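Local coordinates for protein beta-fructofuranosidase (Bifidobacterium adolescentis, PDB 6NOB) that probably hydrolyses terminal non-reducing beta-D-fructofuranoside residues, such as that of sucrose, as a family 32 glycoside hydrolase, at residues E109-Y112 with G116-G119; L135-G140 with A442-R447; F366-A371 with S426-F431; D544-E549 with A567-D572. All coordinates share one frame; numbering follows the deposited sequence.

Interaction 1 (E109-Y112 with G116-G119)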
loop_
_atom_site.group_PDB
_atom_site.type_symbol
_atom_site.label_atom_id
_atom_site.label_comp_id
_atom_site.label_asym_id
_atom_site.label_seq_id
_atom_site.Cartn_x
_atom_site.Cartn_y
_atom_site.Cartn_z
ATOM N N GLU A 109 -0.918 22.213 -6.554
ATOM C CA GLU A 109 0.387 22.449 -7.160
ATOM C C GLU A 109 1.451 22.663 -6.091
ATOM O O GLU A 109 2.541 22.085 -6.163
ATOM C CB GLU A 109 0.313 23.652 -8.103
ATOM C CG GLU A 109 1.392 23.695 -9.177
ATOM C CD GLU A 109 2.695 24.291 -8.674
ATOM O OE1 GLU A 109 2.647 25.201 -7.818
ATOM O OE2 GLU A 109 3.768 23.857 -9.141
ATOM N N GLN A 110 1.140 23.473 -5.076
ATOM C CA GLN A 110 2.105 23.736 -4.014
ATOM C C GLN A 110 2.363 22.498 -3.160
ATOM O O GLN A 110 3.466 22.337 -2.626
ATOM C CB GLN A 110 1.617 24.894 -3.142
ATOM C CG GLN A 110 1.671 26.249 -3.829
ATOM C CD GLN A 110 0.990 27.346 -3.029
ATOM O OE1 GLN A 110 -0.141 27.185 -2.568
ATOM N NE2 GLN A 110 1.676 28.472 -2.866
ATOM N N ILE A 111 1.375 21.614 -3.028
ATOM C CA ILE A 111 1.537 20.454 -2.157
ATOM C C ILE A 111 2.377 19.373 -2.831
ATOM O O ILE A 111 3.247 18.766 -2.196
ATOM C CB ILE A 111 0.160 19.915 -1.726
ATOM C CG1 ILE A 111 -0.553 20.924 -0.823
ATOM C CG2 ILE A 111 0.302 18.573 -1.012
ATOM C CD1 ILE A 111 -1.930 20.484 -0.377
ATOM N N TYR A 112 2.151 19.123 -4.123
ATOM C CA TYR A 112 2.710 17.947 -4.776
ATOM C C TYR A 112 3.845 18.231 -5.748
ATOM O O TYR A 112 4.662 17.336 -5.986
ATOM C CB TYR A 112 1.607 17.183 -5.520
ATOM C CG TYR A 112 0.649 16.466 -4.595
ATOM C CD1 TYR A 112 0.959 15.214 -4.081
ATOM C CD2 TYR A 112 -0.561 17.043 -4.235
ATOM C CE1 TYR A 112 0.091 14.556 -3.235
ATOM C CE2 TYR A 112 -1.438 16.391 -3.388
ATOM C CZ TYR A 112 -1.107 15.148 -2.891
ATOM O OH TYR A 112 -1.976 14.494 -2.047
ATOM N N GLY A 116 11.327 15.291 -4.699
ATOM C CA GLY A 116 11.087 14.242 -3.733
ATOM C C GLY A 116 9.702 13.633 -3.790
ATOM O O GLY A 116 9.447 12.650 -3.082
ATOM N N ARG A 117 8.803 14.183 -4.601
ATOM C CA ARG A 117 7.461 13.651 -4.768
ATOM C C ARG A 117 7.293 13.087 -6.172
ATOM O O ARG A 117 7.948 13.529 -7.120
ATOM C CB ARG A 117 6.396 14.726 -4.518
ATOM C CG ARG A 117 6.615 15.550 -3.263
ATOM C CD ARG A 117 5.305 16.105 -2.727
ATOM N NE ARG A 117 4.418 15.044 -2.258
ATOM C CZ ARG A 117 3.464 15.212 -1.348
ATOM N NH1 ARG A 117 2.706 14.188 -0.982
ATOM N NH2 ARG A 117 3.269 16.402 -0.796
ATOM N N SER A 118 6.412 12.097 -6.296
ATOM C CA SER A 118 6.050 11.581 -7.604
ATOM C C SER A 118 4.967 12.457 -8.226
ATOM O O SER A 118 4.315 13.259 -7.552
ATOM C CB SER A 118 5.563 10.137 -7.502
ATOM O OG SER A 118 4.298 10.079 -6.863
ATOM N N GLY A 119 4.770 12.289 -9.531
ATOM C CA GLY A 119 3.796 13.091 -10.245
ATOM C C GLY A 119 2.473 12.401 -10.516
ATOM O O GLY A 119 1.452 13.072 -10.690
#
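R117 lays its guanidinium group against Y112 and I111, the last two residues of the short helix 108-112, where the chain turns back just before strand 127-138 enters the five-bladed propeller expected of family 32. The arginine starts with CG beside its backbone N and opposite the carbonyl carbon (chi1 -47°), and a bend at chi3 then swings the planar end across the helix terminus. On the way, its aliphatic part slides past the backbone carbonyl of Y112, with R117 CB 3.5 Å from Y112 O. One face of the guanidinium receives the tyrosine: Y112 CD1 sits 3.6 Å above its centre, although the ring is inclined to that plane by 41°. R117 NH2 reaches I111 O at 2.7 Å, a weak bond because the angle at its hydrogen is only 126°. Arginine suits this buried place because its many N-H groups serve several acceptors: NE pairs with E123, NH1 meets the carbonyl of P124 and NH2 also meets that of F125. A leucine in its place would probably leave the E123 carboxylate short of its counter-charge and strip these carbonyls of a donor. Y112 is anchored separately, its OH bonded to the E123 carbonyl and its ring stacked with W636. I111 adds an apolar flank, its CG2 approaching R117 NH2 to 3.7 Å.

Interaction 2 (L135-G140 with A442-R447)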
loop_
_atom_site.group_PDB
_atom_site.type_symbol
_atom_site.label_atom_id
_atom_site.label_comp_id
_atom_site.label_asym_id
_atom_site.label_seq_id
_atom_site.Cartn_x
_atom_site.Cartn_y
_atom_site.Cartn_z
ATOM N N LEU A 135 -10.116 -1.766 -0.272
ATOM C CA LEU A 135 -10.274 -1.567 -1.707
ATOM C C LEU A 135 -11.609 -2.122 -2.181
ATOM O O LEU A 135 -11.964 -3.265 -1.875
ATOM C CB LEU A 135 -9.120 -2.229 -2.459
ATOM C CG LEU A 135 -7.750 -1.665 -2.088
ATOM C CD1 LEU A 135 -6.645 -2.415 -2.799
ATOM C CD2 LEU A 135 -7.692 -0.183 -2.414
ATOM N N CYS A 136 -12.350 -1.308 -2.928
ATOM C CA CYS A 136 -13.644 -1.713 -3.460
ATOM C C CYS A 136 -14.111 -0.686 -4.477
ATOM O O CYS A 136 -13.599 0.437 -4.537
ATOM C CB CYS A 136 -14.683 -1.885 -2.343
ATOM S SG CYS A 136 -15.104 -0.390 -1.433
ATOM N N GLN A 137 -15.062 -1.104 -5.306
ATOM C CA GLN A 137 -15.874 -0.190 -6.095
ATOM C C GLN A 137 -17.215 -0.064 -5.391
ATOM O O GLN A 137 -17.869 -1.074 -5.117
ATOM C CB GLN A 137 -16.057 -0.687 -7.530
ATOM C CG GLN A 137 -16.696 0.345 -8.445
ATOM C CD GLN A 137 -16.538 0.014 -9.917
ATOM O OE1 GLN A 137 -16.404 -1.151 -10.293
ATOM N NE2 GLN A 137 -16.557 1.042 -10.760
ATOM N N PHE A 138 -17.611 1.165 -5.073
ATOM C CA PHE A 138 -18.818 1.407 -4.293
ATOM C C PHE A 138 -19.596 2.553 -4.917
ATOM O O PHE A 138 -19.099 3.681 -4.974
ATOM C CB PHE A 138 -18.470 1.721 -2.834
ATOM C CG PHE A 138 -19.664 2.013 -1.980
ATOM C CD1 PHE A 138 -20.606 1.031 -1.723
ATOM C CD2 PHE A 138 -19.842 3.270 -1.428
ATOM C CE1 PHE A 138 -21.709 1.298 -0.935
ATOM C CE2 PHE A 138 -20.944 3.545 -0.639
ATOM C CZ PHE A 138 -21.876 2.558 -0.390
ATOM N N GLN A 139 -20.813 2.257 -5.376
ATOM C CA GLN A 139 -21.725 3.258 -5.929
ATOM C C GLN A 139 -21.032 4.109 -6.991
ATOM O O GLN A 139 -21.073 5.342 -6.966
ATOM C CB GLN A 139 -22.316 4.130 -4.817
ATOM C CG GLN A 139 -23.393 3.423 -3.998
ATOM C CD GLN A 139 -23.792 4.183 -2.745
ATOM O OE1 GLN A 139 -23.310 5.284 -2.492
ATOM N NE2 GLN A 139 -24.679 3.591 -1.952
ATOM N N GLY A 140 -20.363 3.430 -7.925
ATOM C CA GLY A 140 -19.745 4.077 -9.059
ATOM C C GLY A 140 -18.342 4.604 -8.840
ATOM O O GLY A 140 -17.717 5.067 -9.802
ATOM N N ALA A 442 -12.194 -6.905 -6.736
ATOM C CA ALA A 442 -12.875 -7.148 -8.000
ATOM C C ALA A 442 -13.856 -6.013 -8.250
ATOM O O ALA A 442 -14.797 -5.823 -7.472
ATOM C CB ALA A 442 -13.603 -8.493 -7.983
ATOM N N ASP A 443 -13.641 -5.264 -9.331
ATOM C CA ASP A 443 -14.546 -4.173 -9.660
ATOM C C ASP A 443 -15.865 -4.734 -10.199
ATOM O O ASP A 443 -16.073 -5.949 -10.276
ATOM C CB ASP A 443 -13.877 -3.194 -10.633
ATOM C CG ASP A 443 -13.711 -3.751 -12.049
ATOM O OD1 ASP A 443 -14.046 -4.927 -12.308
ATOM O OD2 ASP A 443 -13.234 -2.988 -12.919
ATOM N N ASP A 444 -16.771 -3.834 -10.585
ATOM C CA ASP A 444 -18.113 -4.261 -10.972
ATOM C C ASP A 444 -18.114 -5.131 -12.223
ATOM O O ASP A 444 -19.081 -5.866 -12.451
ATOM C CB ASP A 444 -19.014 -3.044 -11.182
ATOM C CG ASP A 444 -19.427 -2.393 -9.875
ATOM O OD1 ASP A 444 -19.890 -3.115 -8.967
ATOM O OD2 ASP A 444 -19.288 -1.159 -9.756
ATOM N N ASN A 445 -17.056 -5.079 -13.031
ATOM C CA ASN A 445 -16.950 -5.904 -14.226
ATOM C C ASN A 445 -16.106 -7.153 -14.009
ATOM O O ASN A 445 -15.774 -7.840 -14.980
ATOM C CB ASN A 445 -16.382 -5.083 -15.383
ATOM C CG ASN A 445 -17.324 -3.980 -15.829
ATOM O OD1 ASN A 445 -16.925 -2.823 -15.964
ATOM N ND2 ASN A 445 -18.585 -4.334 -16.061
ATOM N N GLY A 446 -15.752 -7.466 -12.765
ATOM C CA GLY A 446 -14.991 -8.662 -12.475
ATOM C C GLY A 446 -13.496 -8.550 -12.677
ATOM O O GLY A 446 -12.791 -9.554 -12.502
ATOM N N ARG A 447 -12.990 -7.376 -13.052
ATOM C CA ARG A 447 -11.551 -7.164 -13.126
ATOM C C ARG A 447 -10.924 -7.333 -11.749
ATOM O O ARG A 447 -11.406 -6.768 -10.765
ATOM C CB ARG A 447 -11.248 -5.763 -13.656
ATOM C CG ARG A 447 -10.991 -5.673 -15.140
ATOM C CD ARG A 447 -10.358 -4.333 -15.486
ATOM N NE ARG A 447 -10.944 -3.238 -14.717
ATOM C CZ ARG A 447 -10.604 -1.961 -14.859
ATOM N NH1 ARG A 447 -9.682 -1.611 -15.748
ATOM N NH2 ARG A 447 -11.186 -1.031 -14.117
HETATM O O HOH W 1 -15.878 -3.923 -5.247
#
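Q137, on strand 127-138, reaches across to D443 and D444 in the type I turn D443-G446, which closes the hairpin between strands 435-442 and 448-454 in the same sheet of the family 32 propeller fold. With CG anti to the backbone N (chi1 -170°) and the chain extended beyond it, the glutamine delivers OE1 to the turn; a long, neutral side chain ending in an amide oxygen suits this task. D444 N donates to Q137 OE1 at 2.7 Å, nearly straight at 165° and almost in line with the C=O bond, and D443 CB packs 3.3 Å from Q137 OE1. D444 OD2 also lies 2.9 Å from Q137 OE1; two acceptors so close probably repel, a cost that the backbone N-H may partly offset. With an alanine here, D444 N is likely to lose this acceptor and the turn one of its ties to the strand. D444 OD1 accepts from N212 N. Farther out, the D443 carboxylate ties the turn together: R447 NE donates to D443 OD2 at 2.9 Å in a salt bridge, and R447 N to D443 OD1. Beside the glutamine a water joins the two backbones, accepting from Q137 N at 2.9 Å and donating to A442 O at 3.1 Å.

Interaction 3 (F366-A371 with S426-F431)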
loop_
_atom_site.group_PDB
_atom_site.type_symbol
_atom_site.label_atom_id
_atom_site.label_comp_id
_atom_site.label_asym_id
_atom_site.label_seq_id
_atom_site.Cartn_x
_atom_site.Cartn_y
_atom_site.Cartn_z
ATOM N N PHE A 366 6.149 -23.541 3.768
ATOM C CA PHE A 366 7.283 -24.252 4.341
ATOM C C PHE A 366 8.564 -24.032 3.551
ATOM O O PHE A 366 9.655 -24.186 4.110
ATOM C CB PHE A 366 6.982 -25.748 4.446
ATOM C CG PHE A 366 6.401 -26.145 5.769
ATOM C CD1 PHE A 366 5.037 -26.044 5.998
ATOM C CD2 PHE A 366 7.218 -26.596 6.794
ATOM C CE1 PHE A 366 4.498 -26.398 7.221
ATOM C CE2 PHE A 366 6.687 -26.951 8.019
ATOM C CZ PHE A 366 5.325 -26.853 8.232
ATOM N N GLY A 367 8.459 -23.670 2.270
ATOM C CA GLY A 367 9.644 -23.271 1.532
ATOM C C GLY A 367 10.317 -22.055 2.134
ATOM O O GLY A 367 11.536 -21.898 2.027
ATOM N N HIS A 368 9.544 -21.192 2.785
ATOM C CA HIS A 368 10.055 -19.998 3.446
ATOM C C HIS A 368 9.696 -20.007 4.927
ATOM O O HIS A 368 9.299 -18.990 5.499
ATOM C CB HIS A 368 9.532 -18.738 2.763
ATOM C CG HIS A 368 9.901 -18.646 1.316
ATOM N ND1 HIS A 368 8.995 -18.868 0.299
ATOM C CD2 HIS A 368 11.083 -18.374 0.714
ATOM C CE1 HIS A 368 9.602 -18.728 -0.865
ATOM N NE2 HIS A 368 10.869 -18.428 -0.642
ATOM N N GLN A 369 9.848 -21.167 5.569
ATOM C CA GLN A 369 9.447 -21.305 6.963
ATOM C C GLN A 369 10.324 -20.509 7.919
ATOM O O GLN A 369 9.919 -20.300 9.068
ATOM C CB GLN A 369 9.446 -22.780 7.360
ATOM C CG GLN A 369 10.811 -23.369 7.600
ATOM C CD GLN A 369 10.736 -24.667 8.375
ATOM O OE1 GLN A 369 10.933 -25.749 7.818
ATOM N NE2 GLN A 369 10.440 -24.566 9.665
ATOM N N ILE A 370 11.502 -20.057 7.486
ATOM C CA ILE A 370 12.313 -19.216 8.358
ATOM C C ILE A 370 11.775 -17.794 8.439
ATOM O O ILE A 370 12.167 -17.044 9.342
ATOM C CB ILE A 370 13.786 -19.202 7.915
ATOM C CG1 ILE A 370 13.918 -18.678 6.485
ATOM C CG2 ILE A 370 14.391 -20.591 8.032
ATOM C CD1 ILE A 370 15.356 -18.538 6.030
ATOM N N ALA A 371 10.892 -17.394 7.525
ATOM C CA ALA A 371 10.245 -16.096 7.653
ATOM C C ALA A 371 9.397 -16.065 8.919
ATOM O O ALA A 371 8.830 -17.079 9.336
ATOM C CB ALA A 371 9.382 -15.797 6.426
ATOM N N SER A 426 4.505 -20.972 -7.769
ATOM C CA SER A 426 4.712 -19.829 -6.891
ATOM C C SER A 426 5.858 -18.987 -7.435
ATOM O O SER A 426 6.767 -19.506 -8.084
ATOM C CB SER A 426 5.006 -20.274 -5.454
ATOM O OG SER A 426 6.396 -20.278 -5.178
ATOM N N ASP A 427 5.800 -17.686 -7.167
ATOM C CA ASP A 427 6.845 -16.752 -7.585
ATOM C C ASP A 427 6.570 -15.406 -6.924
ATOM O O ASP A 427 5.566 -15.228 -6.227
ATOM C CB ASP A 427 6.908 -16.611 -9.106
ATOM C CG ASP A 427 8.321 -16.406 -9.611
ATOM O OD1 ASP A 427 9.112 -15.750 -8.899
ATOM O OD2 ASP A 427 8.634 -16.906 -10.710
ATOM N N TRP A 428 7.472 -14.452 -7.159
ATOM C CA TRP A 428 7.322 -13.106 -6.625
ATOM C C TRP A 428 6.385 -12.275 -7.495
ATOM O O TRP A 428 6.370 -12.409 -8.722
ATOM C CB TRP A 428 8.681 -12.407 -6.534
ATOM C CG TRP A 428 9.712 -13.108 -5.685
ATOM C CD1 TRP A 428 10.993 -13.416 -6.046
ATOM C CD2 TRP A 428 9.556 -13.567 -4.334
ATOM N NE1 TRP A 428 11.641 -14.044 -5.009
ATOM C CE2 TRP A 428 10.780 -14.150 -3.948
ATOM C CE3 TRP A 428 8.498 -13.550 -3.418
ATOM C CZ2 TRP A 428 10.976 -14.707 -2.686
ATOM C CZ3 TRP A 428 8.697 -14.102 -2.165
ATOM C CH2 TRP A 428 9.925 -14.672 -1.811
ATOM N N CYS A 429 5.609 -11.398 -6.846
ATOM C CA CYS A 429 4.758 -10.462 -7.579
ATOM C C CYS A 429 5.570 -9.362 -8.249
ATOM O O CYS A 429 5.142 -8.813 -9.270
ATOM C CB CYS A 429 3.734 -9.821 -6.642
ATOM S SG CYS A 429 2.510 -10.936 -5.921
ATOM N N ASP A 430 6.726 -9.018 -7.687
ATOM C CA ASP A 430 7.504 -7.871 -8.146
ATOM C C ASP A 430 8.974 -8.157 -7.887
ATOM O O ASP A 430 9.365 -8.376 -6.736
ATOM C CB ASP A 430 7.061 -6.595 -7.426
ATOM C CG ASP A 430 7.575 -5.339 -8.097
ATOM O OD1 ASP A 430 8.798 -5.087 -8.037
ATOM O OD2 ASP A 430 6.752 -4.606 -8.686
ATOM N N PHE A 431 9.786 -8.151 -8.944
ATOM C CA PHE A 431 11.186 -8.540 -8.820
ATOM C C PHE A 431 12.097 -7.380 -8.427
ATOM O O PHE A 431 13.321 -7.546 -8.425
ATOM C CB PHE A 431 11.676 -9.212 -10.115
ATOM C CG PHE A 431 11.824 -8.285 -11.300
ATOM C CD1 PHE A 431 12.986 -7.545 -11.486
ATOM C CD2 PHE A 431 10.830 -8.207 -12.263
ATOM C CE1 PHE A 431 13.131 -6.710 -12.584
ATOM C CE2 PHE A 431 10.969 -7.379 -13.369
ATOM C CZ PHE A 431 12.120 -6.629 -13.529
#
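H368 and W428 approach each other from opposite directions, the imidazole coming from the loop after strand 357-365 and the indole from the last residue of strand 418-428. They meet obliquely, H368 NE2 lying 4.0 Å from W428 CH2. H368 CE1 is only slightly farther from that carbon, at 4.2 Å from W428 CH2. The planes are inclined at 38° and the imidazole centroid lies 5.5 Å from that of the six-membered indole ring, so there is little overlap.

The firm part is H368 itself. It is buried, its ND1 bonded to D365 and its NE2 to T316, so both ring nitrogens are engaged and the rotation of the imidazole is fixed; histidine suits the place because a flat ring can pack while offering a polar atom at each of two positions. Its backbone opens a type I turn, with A371 N donating to H368 O at 3.0 Å. The loose part is the ring-to-ring approach: W428, partly exposed, meets the imidazole only through CH2, at the far end of its six-membered ring. A chi1 of -58° turns its CG away from the carbonyl carbon, and its backbone is pinned next door, W428 N donating to D427 OD1 at 2.7 Å.

Both rings touch strand 385-396 through L392, and Y395 meets the imidazole. R406 on strand 405-415 contacts H368 and holds a cation-pi interaction with W428, so the pair joins the loop after strand 357-365 to the end of strand 418-428, a strand of the same antiparallel sheet as 385-396 and 405-415.

Interaction 4 (D544-E549 with A567-D572)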
loop_
_atom_site.group_PDB
_atom_site.type_symbol
_atom_site.label_atom_id
_atom_site.label_comp_id
_atom_site.label_asym_id
_atom_site.label_seq_id
_atom_site.Cartn_x
_atom_site.Cartn_y
_atom_site.Cartn_z
ATOM N N ASP A 544 24.634 9.992 1.082
ATOM C CA ASP A 544 26.045 10.336 0.961
ATOM C C ASP A 544 26.368 11.161 -0.276
ATOM O O ASP A 544 27.543 11.459 -0.510
ATOM C CB ASP A 544 26.913 9.067 0.972
ATOM C CG ASP A 544 26.425 8.007 -0.002
ATOM O OD1 ASP A 544 26.059 8.362 -1.142
ATOM O OD2 ASP A 544 26.410 6.814 0.370
ATOM N N GLY A 545 25.370 11.533 -1.077
ATOM C CA GLY A 545 25.619 12.368 -2.237
ATOM C C GLY A 545 26.258 11.674 -3.416
ATOM O O GLY A 545 26.614 12.345 -4.389
ATOM N N ARG A 546 26.415 10.354 -3.361
ATOM C CA ARG A 546 27.019 9.621 -4.460
ATOM C C ARG A 546 26.120 9.675 -5.696
ATOM O O ARG A 546 24.893 9.723 -5.579
ATOM C CB ARG A 546 27.253 8.166 -4.067
ATOM C CG ARG A 546 28.589 7.881 -3.404
ATOM C CD ARG A 546 28.798 6.379 -3.290
ATOM N NE ARG A 546 27.858 5.764 -2.354
ATOM C CZ ARG A 546 27.297 4.572 -2.533
ATOM N NH1 ARG A 546 27.574 3.866 -3.621
ATOM N NH2 ARG A 546 26.457 4.087 -1.627
ATOM N N PRO A 547 26.708 9.681 -6.891
ATOM C CA PRO A 547 25.896 9.561 -8.108
ATOM C C PRO A 547 25.173 8.221 -8.147
ATOM O O PRO A 547 25.747 7.177 -7.827
ATOM C CB PRO A 547 26.929 9.676 -9.235
ATOM C CG PRO A 547 28.098 10.386 -8.614
ATOM C CD PRO A 547 28.129 9.938 -7.187
ATOM N N THR A 548 23.898 8.252 -8.535
ATOM C CA THR A 548 23.127 7.030 -8.706
ATOM C C THR A 548 22.749 6.859 -10.172
ATOM O O THR A 548 22.635 7.834 -10.924
ATOM C CB THR A 548 21.851 7.014 -7.860
ATOM O OG1 THR A 548 21.020 8.132 -8.194
ATOM C CG2 THR A 548 22.213 7.079 -6.384
ATOM N N GLU A 549 22.539 5.604 -10.562
ATOM C CA GLU A 549 22.165 5.260 -11.927
ATOM C C GLU A 549 21.208 4.082 -11.876
ATOM O O GLU A 549 21.469 3.103 -11.170
ATOM C CB GLU A 549 23.401 4.920 -12.770
ATOM C CG GLU A 549 23.173 5.033 -14.263
ATOM C CD GLU A 549 24.408 4.694 -15.075
ATOM O OE1 GLU A 549 25.308 4.006 -14.549
ATOM O OE2 GLU A 549 24.473 5.122 -16.246
ATOM N N ALA A 567 21.542 2.284 -1.830
ATOM C CA ALA A 567 21.720 1.375 -0.705
ATOM C C ALA A 567 21.401 -0.072 -1.059
ATOM O O ALA A 567 21.744 -0.970 -0.283
ATOM C CB ALA A 567 20.852 1.822 0.473
ATOM N N VAL A 568 20.760 -0.321 -2.201
ATOM C CA VAL A 568 20.424 -1.677 -2.620
ATOM C C VAL A 568 21.184 -2.012 -3.896
ATOM O O VAL A 568 20.735 -2.833 -4.704
ATOM C CB VAL A 568 18.905 -1.841 -2.813
ATOM C CG1 VAL A 568 18.183 -1.665 -1.483
ATOM C CG2 VAL A 568 18.382 -0.843 -3.842
ATOM N N GLU A 569 22.344 -1.377 -4.081
ATOM C CA GLU A 569 23.173 -1.660 -5.248
ATOM C C GLU A 569 23.649 -3.110 -5.268
ATOM O O GLU A 569 23.910 -3.663 -6.344
ATOM C CB GLU A 569 24.367 -0.704 -5.271
ATOM C CG GLU A 569 25.269 -0.843 -6.485
ATOM C CD GLU A 569 26.495 0.049 -6.412
ATOM O OE1 GLU A 569 27.073 0.347 -7.478
ATOM O OE2 GLU A 569 26.878 0.450 -5.290
ATOM N N ASP A 570 23.752 -3.743 -4.101
ATOM C CA ASP A 570 24.275 -5.097 -3.972
ATOM C C ASP A 570 23.204 -6.170 -4.149
ATOM O O ASP A 570 23.490 -7.354 -3.935
ATOM C CB ASP A 570 24.956 -5.270 -2.608
ATOM C CG ASP A 570 24.062 -4.851 -1.447
ATOM O OD1 ASP A 570 23.125 -4.053 -1.665
ATOM O OD2 ASP A 570 24.294 -5.327 -0.315
ATOM N N VAL A 571 21.989 -5.788 -4.533
ATOM C CA VAL A 571 20.858 -6.704 -4.621
ATOM C C VAL A 571 20.646 -7.095 -6.078
ATOM O O VAL A 571 20.651 -6.234 -6.967
ATOM C CB VAL A 571 19.590 -6.069 -4.029
ATOM C CG1 VAL A 571 18.394 -6.991 -4.222
ATOM C CG2 VAL A 571 19.806 -5.752 -2.558
ATOM N N ASP A 572 20.451 -8.391 -6.321
ATOM C CA ASP A 572 20.277 -8.936 -7.668
ATOM C C ASP A 572 18.792 -8.901 -8.017
ATOM O O ASP A 572 18.038 -9.806 -7.659
ATOM C CB ASP A 572 20.838 -10.353 -7.731
ATOM C CG ASP A 572 20.753 -10.966 -9.117
ATOM O OD1 ASP A 572 20.436 -10.241 -10.081
ATOM O OD2 ASP A 572 21.007 -12.186 -9.239
#
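A surface salt-bridge network of D544, R546 and E569 links the loop before strand 547-555 to the turn-bearing loop after strand 558-564, in the C-terminal beta-sandwich. Across the contact, R546 NH1 faces E569 OE2 at 3.9 Å, a long salt bridge without a hydrogen bond. The oxygen lies at the edge of the guanidinium, in its plane, while the carboxylate as a whole is rotated by 33° from that plane. E569 reaches out on a fully extended chain, its CG anti to the backbone N (chi1 -177°), whereas the arginine bends at chi3. This bend brings another part of the guanidinium edge to D544: R546 NE lies 3.3 Å and NH2 3.4 Å from D544 OD2, both weak bonds within a salt bridge. Arginine fits between two acids because its flat cation can face both at once along its rim. D544 also acts on the backbone, R546 N donating to its OD1 at 3.0 Å and 158°. The residue between, G545, has a positive phi, which glycine accommodates easily. On the other side, V571 N donates to V568 O at 3.2 Å, closing a type I turn that carries E569. The D544 bond to the N-H two residues on is the signature of an Asx turn, here leading into a sandwich strand.

Overall arrangement
Interaction 1 is wholly buried, interactions 2 and 3 are partly so, and interaction 4 lies on the surface. The chemistry follows: a buried guanidinium shared among carbonyls and a carboxylate at a helix end, an amide-to-backbone bond plus a water, an oblique aromatic pair, and a long ion pair at the surface. Interactions 2 and 3 both belong to the propeller, but to different sheets, with centres 29 Å apart; 366-371 and 426-431 fall within the long chain excursion between the two halves of interaction 2. Interaction 4, in the sandwich, comes within about 5 Å of interaction 3 by nearest atoms, yet lies across the chain's centre from interaction 2.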